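Side-chain contacts in secreted effector protein SopD (Salmonella typhimurium, PDB 5CPC), which alters host cell physiology as a virulence effector, promoting replication in macrophages and acting with SopB in membrane fission and macropinosome formation during invasion: residues Leu112-Asp116 with Thr117-Gln121; Arg144-Phe147 with Leu148-Glu152; Ser122-Lys125 with Asp126-Ile130; Ser170-Arg173 with Lys174-Gly178. All blocks are in the same frame, centred on the assembly; numbering follows the deposited sequence.

Interaction 1 (Leu112-Asp116 with Thr117-Gln121)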
# COMPACT_ATOMS: atom_id res chain seq x y z
N LEU A 112 5.90 17.44 -6.63
CA LEU A 112 6.12 16.90 -7.96
C LEU A 112 7.09 17.85 -8.61
O LEU A 112 6.78 19.02 -8.75
CB LEU A 112 4.80 16.84 -8.74
CG LEU A 112 3.77 15.73 -8.40
CD1 LEU A 112 3.48 15.65 -6.90
CD2 LEU A 112 2.45 15.89 -9.26
N MET A 113 8.26 17.32 -9.00
CA MET A 113 9.43 18.11 -9.46
C MET A 113 9.83 17.73 -10.85
O MET A 113 10.08 16.54 -11.12
CB MET A 113 10.66 17.85 -8.57
CG MET A 113 10.36 17.89 -7.12
SD MET A 113 10.76 19.51 -6.48
CE MET A 113 12.54 19.41 -6.28
N VAL A 114 9.92 18.75 -11.69
CA VAL A 114 10.37 18.61 -13.06
C VAL A 114 11.69 19.38 -13.08
O VAL A 114 11.73 20.60 -13.34
CB VAL A 114 9.33 19.18 -14.04
CG1 VAL A 114 9.85 19.21 -15.46
CG2 VAL A 114 8.00 18.35 -13.97
N GLY A 115 12.78 18.68 -12.75
CA GLY A 115 14.06 19.34 -12.52
C GLY A 115 13.95 20.02 -11.19
O GLY A 115 13.64 19.38 -10.18
N ASP A 116 14.15 21.33 -11.19
CA ASP A 116 14.01 22.15 -9.99
C ASP A 116 12.62 22.83 -9.81
O ASP A 116 12.33 23.37 -8.74
CB ASP A 116 15.17 23.17 -9.95
CG ASP A 116 16.48 22.53 -9.53
OD1 ASP A 116 16.56 21.27 -9.53
OD2 ASP A 116 17.43 23.26 -9.18
N THR A 117 11.77 22.79 -10.85
CA THR A 117 10.41 23.37 -10.79
C THR A 117 9.41 22.44 -10.06
O THR A 117 9.27 21.24 -10.40
CB THR A 117 9.87 23.69 -12.20
OG1 THR A 117 10.88 24.35 -12.98
CG2 THR A 117 8.63 24.58 -12.13
N VAL A 118 8.76 22.97 -9.02
CA VAL A 118 7.68 22.26 -8.31
C VAL A 118 6.42 22.63 -9.03
O VAL A 118 5.92 23.76 -8.95
CB VAL A 118 7.52 22.60 -6.80
CG1 VAL A 118 8.89 22.80 -6.15
CG2 VAL A 118 6.65 23.83 -6.59
N ILE A 119 5.94 21.65 -9.76
CA ILE A 119 4.86 21.81 -10.69
C ILE A 119 3.52 21.72 -9.94
O ILE A 119 2.55 22.30 -10.34
CB ILE A 119 5.12 20.78 -11.87
CG1 ILE A 119 5.27 21.51 -13.21
CG2 ILE A 119 4.28 19.49 -11.82
CD1 ILE A 119 5.26 20.57 -14.45
N SER A 120 3.50 21.01 -8.80
CA SER A 120 2.27 20.76 -8.02
C SER A 120 2.67 20.08 -6.72
O SER A 120 3.79 19.55 -6.62
CB SER A 120 1.31 19.83 -8.81
OG SER A 120 0.01 19.79 -8.24
N GLN A 121 1.77 20.08 -5.73
CA GLN A 121 2.02 19.42 -4.45
C GLN A 121 0.79 18.69 -3.96
O GLN A 121 -0.33 18.99 -4.41
CB GLN A 121 2.36 20.43 -3.40
CG GLN A 121 3.21 21.58 -3.91
CD GLN A 121 3.76 22.42 -2.78
OE1 GLN A 121 4.37 23.45 -3.02
NE2 GLN A 121 3.58 21.96 -1.55

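Interaction 2 (Arg144-Phe147 with Leu148-Glu152)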
# COMPACT_ATOMS: atom_id res chain seq x y z
N ARG A 144 8.30 5.37 2.06
CA ARG A 144 7.80 6.39 1.18
C ARG A 144 7.76 6.01 -0.30
O ARG A 144 6.71 6.10 -0.87
CB ARG A 144 8.62 7.59 1.33
CG ARG A 144 8.17 8.68 0.43
CD ARG A 144 8.80 9.80 0.99
NE ARG A 144 9.70 10.43 0.07
CZ ARG A 144 10.61 11.28 0.50
NH1 ARG A 144 11.39 11.90 -0.35
NH2 ARG A 144 10.69 11.49 1.81
N GLN A 145 8.89 5.63 -0.91
CA GLN A 145 8.86 5.05 -2.25
C GLN A 145 7.89 3.90 -2.45
O GLN A 145 7.21 3.86 -3.47
CB GLN A 145 10.25 4.64 -2.78
CG GLN A 145 10.25 4.05 -4.24
CD GLN A 145 11.47 3.16 -4.48
OE1 GLN A 145 11.37 1.92 -4.44
NE2 GLN A 145 12.65 3.80 -4.68
N LEU A 146 7.77 2.97 -1.51
CA LEU A 146 6.72 1.98 -1.64
C LEU A 146 5.28 2.56 -1.59
O LEU A 146 4.38 2.09 -2.31
CB LEU A 146 6.89 0.85 -0.60
CG LEU A 146 5.77 -0.18 -0.56
CD1 LEU A 146 5.83 -0.98 -1.85
CD2 LEU A 146 5.88 -1.17 0.64
N PHE A 147 5.06 3.50 -0.67
CA PHE A 147 3.74 4.16 -0.43
C PHE A 147 3.33 4.80 -1.73
O PHE A 147 2.17 4.76 -2.13
CB PHE A 147 3.93 5.27 0.63
CG PHE A 147 2.70 6.12 0.90
CD1 PHE A 147 1.75 5.71 1.79
CD2 PHE A 147 2.53 7.35 0.26
CE1 PHE A 147 0.62 6.48 2.02
CE2 PHE A 147 1.42 8.12 0.48
CZ PHE A 147 0.47 7.70 1.37
N LEU A 148 4.31 5.40 -2.39
CA LEU A 148 4.04 6.18 -3.59
C LEU A 148 3.71 5.22 -4.74
O LEU A 148 2.93 5.56 -5.63
CB LEU A 148 5.31 6.98 -3.91
CG LEU A 148 5.27 8.50 -3.99
CD1 LEU A 148 4.04 9.31 -3.32
CD2 LEU A 148 6.64 9.09 -3.58
N GLN A 149 4.33 4.04 -4.73
CA GLN A 149 4.14 3.02 -5.78
C GLN A 149 2.71 2.50 -5.70
O GLN A 149 2.08 2.28 -6.74
CB GLN A 149 5.09 1.84 -5.68
CG GLN A 149 6.56 2.10 -6.06
CD GLN A 149 7.38 0.83 -5.90
OE1 GLN A 149 7.28 -0.10 -6.72
NE2 GLN A 149 8.12 0.74 -4.82
N ILE A 150 2.22 2.40 -4.47
CA ILE A 150 0.87 1.91 -4.25
C ILE A 150 -0.09 3.01 -4.70
O ILE A 150 -1.14 2.71 -5.25
CB ILE A 150 0.63 1.54 -2.76
CG1 ILE A 150 1.50 0.31 -2.38
CG2 ILE A 150 -0.87 1.32 -2.41
CD1 ILE A 150 1.87 0.28 -0.88
N CYS A 151 0.27 4.26 -4.41
CA CYS A 151 -0.47 5.41 -4.89
C CYS A 151 -0.61 5.36 -6.40
O CYS A 151 -1.69 5.55 -6.87
CB CYS A 151 0.15 6.76 -4.41
SG CYS A 151 -0.23 7.10 -2.65
N GLU A 152 0.47 5.09 -7.15
CA GLU A 152 0.40 5.03 -8.61
C GLU A 152 -0.65 4.00 -9.05
O GLU A 152 -1.47 4.28 -9.95
CB GLU A 152 1.70 4.62 -9.27
CG GLU A 152 2.91 5.23 -8.59
CD GLU A 152 4.18 5.22 -9.42
OE1 GLU A 152 5.08 6.06 -9.09
OE2 GLU A 152 4.25 4.42 -10.39

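Interaction 3 (Ser122-Lys125 with Asp126-Ile130)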
# COMPACT_ATOMS: atom_id res chain seq x y z
N SER A 122 0.97 17.74 -3.03
CA SER A 122 -0.18 17.19 -2.33
C SER A 122 0.09 16.88 -0.88
O SER A 122 1.15 16.31 -0.56
CB SER A 122 -0.69 15.97 -3.09
OG SER A 122 -1.29 16.42 -4.31
N ASN A 123 -0.82 17.32 0.01
CA ASN A 123 -0.77 16.96 1.42
C ASN A 123 -1.00 15.46 1.45
O ASN A 123 -1.84 14.92 0.70
CB ASN A 123 -1.93 17.54 2.27
CG ASN A 123 -1.91 19.02 2.39
OD1 ASN A 123 -0.85 19.66 2.41
ND2 ASN A 123 -3.10 19.60 2.45
N ILE A 124 -0.28 14.81 2.34
CA ILE A 124 -0.41 13.36 2.53
C ILE A 124 -1.74 12.99 3.21
O ILE A 124 -2.31 11.94 2.97
CB ILE A 124 0.81 12.79 3.34
CG1 ILE A 124 0.63 11.29 3.59
CG2 ILE A 124 1.01 13.60 4.64
CD1 ILE A 124 1.89 10.46 3.47
N LYS A 125 -2.24 13.87 4.07
CA LYS A 125 -3.55 13.67 4.63
C LYS A 125 -4.68 13.77 3.61
O LYS A 125 -5.69 13.11 3.77
CB LYS A 125 -3.76 14.63 5.77
CG LYS A 125 -2.70 14.42 6.84
CD LYS A 125 -2.88 15.39 8.00
CE LYS A 125 -1.62 15.45 8.83
NZ LYS A 125 -1.94 16.21 10.05
N ASP A 126 -4.50 14.58 2.56
CA ASP A 126 -5.45 14.62 1.45
C ASP A 126 -5.33 13.39 0.56
O ASP A 126 -6.35 12.83 0.20
CB ASP A 126 -5.32 15.93 0.63
CG ASP A 126 -5.71 17.18 1.43
OD1 ASP A 126 -6.34 17.03 2.49
OD2 ASP A 126 -5.40 18.32 0.98
N ILE A 127 -4.11 12.94 0.25
CA ILE A 127 -3.89 11.69 -0.49
C ILE A 127 -4.52 10.50 0.23
O ILE A 127 -5.10 9.64 -0.40
CB ILE A 127 -2.39 11.34 -0.64
CG1 ILE A 127 -1.80 12.00 -1.86
CG2 ILE A 127 -2.19 9.80 -0.81
CD1 ILE A 127 -0.31 12.12 -1.83
N LEU A 128 -4.36 10.46 1.56
CA LEU A 128 -4.91 9.36 2.35
C LEU A 128 -6.41 9.47 2.65
O LEU A 128 -7.00 8.54 3.21
CB LEU A 128 -4.13 9.18 3.69
CG LEU A 128 -2.67 8.72 3.58
CD1 LEU A 128 -2.07 8.54 4.95
CD2 LEU A 128 -2.56 7.43 2.73
N ASN A 129 -7.01 10.63 2.33
CA ASN A 129 -8.41 10.91 2.70
C ASN A 129 -8.58 10.77 4.18
O ASN A 129 -9.54 10.16 4.66
CB ASN A 129 -9.41 10.00 1.97
CG ASN A 129 -10.85 10.54 2.03
OD1 ASN A 129 -11.08 11.75 1.93
ND2 ASN A 129 -11.81 9.65 2.21
N ILE A 130 -7.65 11.36 4.92
CA ILE A 130 -7.77 11.33 6.36
C ILE A 130 -8.10 12.67 7.03
O ILE A 130 -7.76 13.75 6.55
CB ILE A 130 -6.58 10.59 7.04
CG1 ILE A 130 -5.22 11.28 6.75
CG2 ILE A 130 -6.56 9.12 6.57
CD1 ILE A 130 -4.13 11.08 7.90

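Interaction 4 (Ser170-Arg173 with Lys174-Gly178)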
# COMPACT_ATOMS: atom_id res chain seq x y z
N SER A 170 -13.96 -3.21 -2.25
CA SER A 170 -13.25 -4.47 -2.23
C SER A 170 -12.85 -4.84 -3.63
O SER A 170 -11.80 -5.46 -3.81
CB SER A 170 -14.10 -5.64 -1.61
OG SER A 170 -15.27 -5.14 -0.97
N THR A 171 -13.68 -4.52 -4.63
CA THR A 171 -13.35 -4.83 -6.04
C THR A 171 -12.20 -3.99 -6.56
O THR A 171 -11.31 -4.52 -7.21
CB THR A 171 -14.54 -4.73 -7.02
OG1 THR A 171 -15.58 -5.60 -6.57
CG2 THR A 171 -14.12 -5.17 -8.41
N LEU A 172 -12.20 -2.69 -6.25
CA LEU A 172 -11.00 -1.84 -6.45
C LEU A 172 -9.77 -2.42 -5.74
O LEU A 172 -8.73 -2.61 -6.36
CB LEU A 172 -11.27 -0.44 -5.87
CG LEU A 172 -10.08 0.53 -5.97
CD1 LEU A 172 -9.47 0.51 -7.34
CD2 LEU A 172 -10.51 1.93 -5.57
N ARG A 173 -9.90 -2.66 -4.44
CA ARG A 173 -8.79 -3.11 -3.60
C ARG A 173 -8.13 -4.44 -4.05
O ARG A 173 -6.90 -4.54 -4.07
CB ARG A 173 -9.28 -3.16 -2.15
CG ARG A 173 -8.36 -3.84 -1.10
CD ARG A 173 -8.93 -3.56 0.30
NE ARG A 173 -9.04 -2.11 0.56
CZ ARG A 173 -10.07 -1.55 1.17
NH1 ARG A 173 -11.11 -2.27 1.55
NH2 ARG A 173 -10.10 -0.25 1.37
N LYS A 174 -8.97 -5.42 -4.45
CA LYS A 174 -8.52 -6.70 -5.00
C LYS A 174 -7.55 -6.47 -6.11
O LYS A 174 -6.54 -7.16 -6.24
CB LYS A 174 -9.69 -7.48 -5.61
CG LYS A 174 -10.44 -8.43 -4.72
CD LYS A 174 -11.49 -9.30 -5.56
CE LYS A 174 -10.81 -10.06 -6.77
NZ LYS A 174 -11.24 -11.49 -6.90
N GLU A 175 -7.89 -5.48 -6.96
CA GLU A 175 -7.07 -5.21 -8.13
C GLU A 175 -5.80 -4.58 -7.71
O GLU A 175 -4.75 -4.76 -8.36
CB GLU A 175 -7.81 -4.29 -9.14
CG GLU A 175 -8.87 -5.05 -9.95
CD GLU A 175 -8.28 -6.23 -10.69
OE1 GLU A 175 -7.46 -6.05 -11.60
OE2 GLU A 175 -8.65 -7.36 -10.37
N VAL A 176 -5.88 -3.78 -6.68
CA VAL A 176 -4.64 -3.16 -6.18
C VAL A 176 -3.82 -4.24 -5.45
O VAL A 176 -2.66 -4.50 -5.81
CB VAL A 176 -4.96 -2.01 -5.24
CG1 VAL A 176 -3.65 -1.42 -4.61
CG2 VAL A 176 -5.83 -0.93 -5.95
N THR A 177 -4.44 -4.87 -4.43
CA THR A 177 -3.71 -5.86 -3.56
C THR A 177 -3.25 -7.09 -4.36
O THR A 177 -2.14 -7.61 -4.16
CB THR A 177 -4.46 -6.21 -2.20
OG1 THR A 177 -5.73 -6.83 -2.44
CG2 THR A 177 -4.66 -4.98 -1.33
N GLY A 178 -4.04 -7.46 -5.38
CA GLY A 178 -3.69 -8.57 -6.29
C GLY A 178 -2.61 -8.26 -7.32
O GLY A 178 -2.08 -9.17 -7.96

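Interaction 1 (Leu112-Asp116 with Thr117-Gln121)
Val114 and Ile119 lean together on one face of a beta hairpin with a two-residue loop, formed by strands 109-114 and 117-123, a compact example of how a tight turn sets side chains into register. The chain reverses through a type II' turn from Val114 to Thr117, with Gly115 taking the positive phi (74°) that the first corner of such a turn requires. Val114 N binds Thr117 O at 2.9 Å, while the return bond from Thr117 N to Val114 O is weak at 3.3 Å. Farther from the turn, Ile119 N reaches Leu112 O at 2.9 Å and Leu112 N reaches Ser120 O at 3.0 Å. The register slips by one residue between the Met113-Val118 pair and Ser120, consistent with a beta bulge at Ile119, whose near-helical backbone turns its side chain in toward the other strand.

That extra bump fills the dip between Val114 and Leu112. CD1 of Ile119 ends 3.6 Å from Val114 CG2, and the CG2 branch of Ile119 lies 4.1 Å from Leu112 CB. Leu112 in turn sends CD2 along Ser120 CB. Helix 76-90 covers this side, Phe84 touching both Leu112 and Val114, and Lys80 hydrogen-bonding Ser120 OG.

Met113 and Val118 form a non-hydrogen-bonded pair on the other face, where Met113 also touches Thr100 and Lys102 of strand 99-103. The Met113 chain, bent at chi2 (-96°) and again at chi3, curls obliquely across its partner, so that SD rests 3.8 Å from Val118 CG1.

Interaction 2 (Arg144-Phe147 with Leu148-Glu152)
The Phe147 ring is overlapped obliquely by the sulfur of Cys151, one helical turn farther on, in a sulfur-aromatic contact. SG lies 4.2 Å from the centroid of the Phe147 ring and 31° off the ring normal, and CE2 of Phe147 is the nearest ring atom to SG, at 3.7 Å. With CG of Phe147 anti to its backbone N (chi1 175°) and SG of Cys151 beside its own, the two groups converge along the helix. Beneath them, Cys151 N donates to Phe147 O at 3.0 Å, one of the i to i+4 bonds that run through Arg144-Glu152.

The same spacing brings Leu146 to Ile150, whose CD1 packs 3.9 Å from Leu146 CG, the two branched chains slanting past each other. On a more open side, Gln149 stretches back along the helix until its NE2 is 3.5 Å from Gln145 OE1. The amide planes stand 69° apart. The N-H direction is poor, leaving the two amides close without a hydrogen bond.

This stretch of helix 141-160 is enclosed from several directions: Leu146 and Ile150 meet helix 180-190, Leu253 of helix 248-256 touches Phe147, Ile150 and Cys151, and helix 76-90 packs on Cys151.

Interaction 3 (Ser122-Lys125 with Asp126-Ile130)
Asn123 and Asp126 touch side by side where strand 117-123 passes directly into the short helix that starts at Ile124. Three kinds of interaction hold this strand-to-helix junction.

Backbone bonds define both ends. Asn123 occupies the N-cap position, and its O receives Ile127 N at 3.0 Å, closing the first turn; Leu128 N follows onto Ile124 O. At the far end, Asn129 adopts positive phi (57°) and the chain closes in a Schellman motif: Ile130 N binds Lys125 O at 2.9 Å and Asn129 N binds Asp126 O at 3.1 Å.

Among polar side chains, Asn123 ND2 donates to Asp126 OD2 at 3.0 Å. The amide comes from above the carboxylate plane, the two planes being 59° apart, which makes a bent link instead of an in-plane one. Ser122 OG is bound by Asp77 of helix 76-90, and the side-chain amide of Asn129 by Asn74 and the Ser258 carbonyl.

Apolar contacts follow the helix and its cap. Ile124 CG1 runs alongside Leu128 CD1 at 4.1 Å. Past the Schellman turn, Ile130 crosses the stem of Lys125, its CD1 lying 3.8 Å from Lys125 CG, while the extended lysine carries NZ on to the Asp132 carbonyl.

Lys125 therefore serves two chemistries, apolar near the backbone and charged at its tip. The negative charge of Asp126, in the first turn, would probably be favoured by the N-terminal end of the helix dipole. Backbone hydrogen bonds hold both ends; the Asn123-Asp126 side-chain bond is added at the start and the Ile130-Lys125 apolar contact at the close.

Interaction 4 (Ser170-Arg173 with Lys174-Gly178)
Ser170-Arg173 and most of Lys174-Gly178 follow one another along helix 169-177, and most of their backbone bonds join residues four apart. Lys174 N meets Ser170 O at 2.9 Å and Val176 N meets Leu172 O at 3.1 Å. Glu175 breaks the series, its N making a weak bond to Leu172 O, at 3.1 Å, in place of one to Thr171 O. Gly178 N resumes the pattern onto Lys174 O. Between Thr177 N and Arg173 O the modelled separation of 2.5 Å is shorter than expected, so the bond is plausible in direction but its length is doubtful.

Side chains repeat this spacing. Leu172 and Val176 slant across each other, CD1 of Leu172 lying 4.2 Å from Val176 CG2. Both belong to the side facing helix 141-160, where Leu172 touches Met158 and Val176 touches Ile154. One position along, Arg173 CG is 3.9 Å from Thr177 CG2. Lys174 lays CB and CG over the carbonyl oxygen of Ser170, each 3.4 Å from it, before its chain bends away.

Chemically, leucine and valine carbons supply the inward packing. Lys174 is exposed, whereas Glu175 lies at the margin, touching Leu164 and making a long, weak ion pair back to Lys157. Thr177 joins both characters: its methyl packs on arginine carbon, while its hydroxyl, set between backbone N and carbonyl carbon (chi1 62°), hydrogen-bonds O of Thr317, the C-terminal residue, with Arg173 O also 3.0 Å from OG1.

How the interactions relate
Interactions 1 and 3 are successive stages of one path: strand 117-123 leaves the hairpin and runs straight into the short helix, and the centres of interactions 1 and 3 are about 18 Å apart. Interaction 3 then joins interaction 2 by direct packing. Phe147 CZ lies 3.3 Å from Leu128 CD2 and 3.8 Å from Ile124 CD1, while Cys151 SG is 3.8 Å from Ile127 CG2; the sulfur-aromatic pair thus forms part of the seat for helix 124-127. Interaction 4 lies farther along the chain, its centre about 15 Å from that of interaction 2, and its helix packs on a later part of helix 141-160. The centres of interactions 1 and 4 are about 30 Å apart.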